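Local coordinates for putative phosphohistidine phosphatase, SixA (Nakamurella multipartita, PDB 4HBZ), which probably removes phosphate from phosphohistidine, as a putative SixA-type phosphatase of the histidine phosphatase superfamily, at residues A[68-73]-A[89-94]. Numbering follows the deposited sequence.
Sequences CSTAAR and YRDELY. With ACY (acetic acid), chain B.
C68 and Y89 pair in parallel where strands 65-69 and 86-90 run side by side, their CA atoms 4.8 Å apart, and R90 N donates to C68 O at 2.9 Å. Regular strand pairing then gives way, 68-73 turning into a helix start with A71 at the N-cap and 89-94 winding into the 3-10 turn 91-93, yet the two stay packed together, L93 CB lying 3.7 Å from S69 CA. Both paired side chains lie on one face of the sheet, where C68 CB packs 3.8 Å from Y89 CD1 and the sulfur sits obliquely beside the ring. T70 and D91 cross at about a right angle: T70 OG1 donates to D91 OD1 at 2.6 Å, meeting the carboxylate on its anti side, and also bonds H37. With OG1 lying between backbone N and carbonyl carbon (chi1 51°), CG2 is left beside the backbone N, packed 3.6 Å from R90 C, with Y89 CB a little farther off. S69 OG accepts from A71 N in an ST turn, bonds H120 and rests 3.5 Å from Y94 CB. A71 CB packs obliquely against Y94 CD1 at 3.9 Å, and the Y94 ring presents its edge to R73, whose guanidinium plane stands 81° to it; R73 NH2 and Y94 OH converge on D36. R90 CB points away from 68-73, and the chain bends at chi2, which brings NH1 to Y89 O from above the carbonyl plane, while NH1 and NH2 grip both oxygens of an acetate, probably from the crystallisation liquor, and NE pairs with E104. A leucine in place of R90 would probably leave E104 without its cationic mate and Y89 O without this side-chain donor. The contact closes the beta-alpha-beta unit of strand 65-69, helix 72-81 and edge strand 86-90; L93 packs between S69 and helix 98-106, touching I101 and E104, and also meets V117 of strand 114-119.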
loop_
_atom_site.group_PDB
_atom_site.type_symbol
_atom_site.label_atom_id
_atom_site.label_comp_id
_atom_site.label_asym_id
_atom_site.label_seq_id
_atom_site.Cartn_x
_atom_site.Cartn_y
_atom_site.Cartn_z
ATOM N N CYS A 68 9.028 1.722 -0.159
ATOM C CA CYS A 68 8.674 3.110 0.038
ATOM C C CYS A 68 9.272 4.011 -1.033
ATOM O O CYS A 68 10.443 3.910 -1.329
ATOM C CB CYS A 68 9.176 3.553 1.414
ATOM S SG CYS A 68 8.641 5.197 1.975
ATOM N N SER A 69 8.456 4.885 -1.605
ATOM C CA SER A 69 8.970 5.948 -2.467
ATOM C C SER A 69 10.034 6.781 -1.750
ATOM O O SER A 69 9.960 7.041 -0.553
ATOM C CB SER A 69 7.818 6.857 -2.874
ATOM O OG SER A 69 8.276 8.002 -3.525
ATOM N N THR A 70 11.016 7.234 -2.513
ATOM C CA THR A 70 12.114 8.034 -1.991
ATOM C C THR A 70 11.718 9.482 -1.668
ATOM O O THR A 70 12.478 10.201 -1.028
ATOM C CB THR A 70 13.276 8.040 -2.962
ATOM O OG1 THR A 70 12.771 8.396 -4.263
ATOM C CG2 THR A 70 13.964 6.643 -2.985
ATOM N N ALA A 71 10.522 9.913 -2.070
ATOM C CA ALA A 71 10.092 11.289 -1.801
ATOM C C ALA A 71 10.100 11.542 -0.278
ATOM O O ALA A 71 9.788 10.627 0.528
ATOM C CB ALA A 71 8.722 11.560 -2.350
ATOM N N ALA A 72 10.378 12.769 0.110
ATOM C CA ALA A 72 10.314 13.149 1.548
ATOM C C ALA A 72 8.945 12.773 2.154
ATOM O O ALA A 72 8.861 12.264 3.249
ATOM C CB ALA A 72 10.618 14.610 1.754
ATOM N N ARG A 73 7.864 13.023 1.436
ATOM C CA ARG A 73 6.550 12.856 2.019
ATOM C C ARG A 73 6.171 11.429 2.294
ATOM O O ARG A 73 5.455 11.128 3.261
ATOM C CB ARG A 73 5.478 13.567 1.178
ATOM C CG ARG A 73 5.337 13.090 -0.284
ATOM C CD ARG A 73 4.520 14.115 -1.060
ATOM N NE ARG A 73 4.352 13.845 -2.491
ATOM C CZ ARG A 73 5.175 14.297 -3.453
ATOM N NH1 ARG A 73 6.366 14.857 -3.173
ATOM N NH2 ARG A 73 4.829 14.171 -4.719
ATOM N N TYR A 89 13.767 1.499 -0.024
ATOM C CA TYR A 89 13.429 2.778 -0.617
ATOM C C TYR A 89 13.661 2.663 -2.137
ATOM O O TYR A 89 14.719 2.194 -2.583
ATOM C CB TYR A 89 14.262 3.922 -0.045
ATOM C CG TYR A 89 13.938 4.210 1.398
ATOM C CD1 TYR A 89 12.730 4.860 1.751
ATOM C CD2 TYR A 89 14.791 3.773 2.410
ATOM C CE1 TYR A 89 12.439 5.101 3.085
ATOM C CE2 TYR A 89 14.475 4.010 3.726
ATOM C CZ TYR A 89 13.296 4.690 4.034
ATOM O OH TYR A 89 13.015 4.914 5.390
ATOM N N ARG A 90 12.723 3.139 -2.932
ATOM C CA ARG A 90 12.763 2.954 -4.385
ATOM C C ARG A 90 12.333 4.199 -5.121
ATOM O O ARG A 90 11.201 4.657 -4.957
ATOM C CB ARG A 90 11.899 1.782 -4.790
ATOM C CG ARG A 90 12.331 0.422 -4.291
ATOM C CD ARG A 90 13.571 -0.031 -5.024
ATOM N NE ARG A 90 13.985 -1.392 -4.621
ATOM C CZ ARG A 90 14.803 -1.680 -3.629
ATOM N NH1 ARG A 90 15.299 -0.748 -2.789
ATOM N NH2 ARG A 90 15.094 -2.981 -3.396
ATOM N N ASP A 91 13.216 4.707 -5.992
ATOM C CA ASP A 91 12.820 5.735 -6.941
ATOM C C ASP A 91 11.732 5.249 -7.874
ATOM O O ASP A 91 10.903 6.052 -8.343
ATOM C CB ASP A 91 14.039 6.206 -7.720
ATOM C CG ASP A 91 14.978 7.081 -6.899
ATOM O OD1 ASP A 91 14.566 7.937 -6.042
ATOM O OD2 ASP A 91 16.210 6.995 -7.195
ATOM N N GLU A 92 11.670 3.944 -8.126
ATOM C CA GLU A 92 10.611 3.377 -8.959
ATOM C C GLU A 92 9.230 3.679 -8.406
ATOM O O GLU A 92 8.284 3.784 -9.182
ATOM C CB GLU A 92 10.769 1.866 -9.126
ATOM C CG GLU A 92 12.043 1.399 -9.880
ATOM C CD GLU A 92 13.333 1.389 -9.077
ATOM O OE1 GLU A 92 13.449 1.875 -7.935
ATOM O OE2 GLU A 92 14.322 0.894 -9.664
ATOM N N LEU A 93 9.090 3.887 -7.088
ATOM C CA LEU A 93 7.788 4.177 -6.493
ATOM C C LEU A 93 7.451 5.656 -6.566
ATOM O O LEU A 93 6.333 6.023 -6.245
ATOM C CB LEU A 93 7.692 3.678 -5.067
ATOM C CG LEU A 93 7.118 2.288 -4.821
ATOM C CD1 LEU A 93 7.868 1.212 -5.582
ATOM C CD2 LEU A 93 7.011 1.960 -3.347
ATOM N N TYR A 94 8.392 6.500 -6.977
ATOM C CA TYR A 94 8.146 7.936 -7.168
ATOM C C TYR A 94 7.742 8.141 -8.636
ATOM O O TYR A 94 8.534 8.471 -9.489
ATOM C CB TYR A 94 9.368 8.742 -6.780
ATOM C CG TYR A 94 9.204 10.234 -6.973
ATOM C CD1 TYR A 94 8.310 10.967 -6.211
ATOM C CD2 TYR A 94 9.990 10.928 -7.898
ATOM C CE1 TYR A 94 8.179 12.305 -6.339
ATOM C CE2 TYR A 94 9.862 12.300 -8.043
ATOM C CZ TYR A 94 8.916 12.977 -7.256
ATOM O OH TYR A 94 8.848 14.360 -7.416
HETATM C C ACY B . 17.161 -2.766 -0.436
HETATM O O ACY B . 17.003 -1.524 -0.631
HETATM O OXT ACY B . 16.880 -3.643 -1.296
HETATM C CH3 ACY B . 17.722 -3.226 0.881
#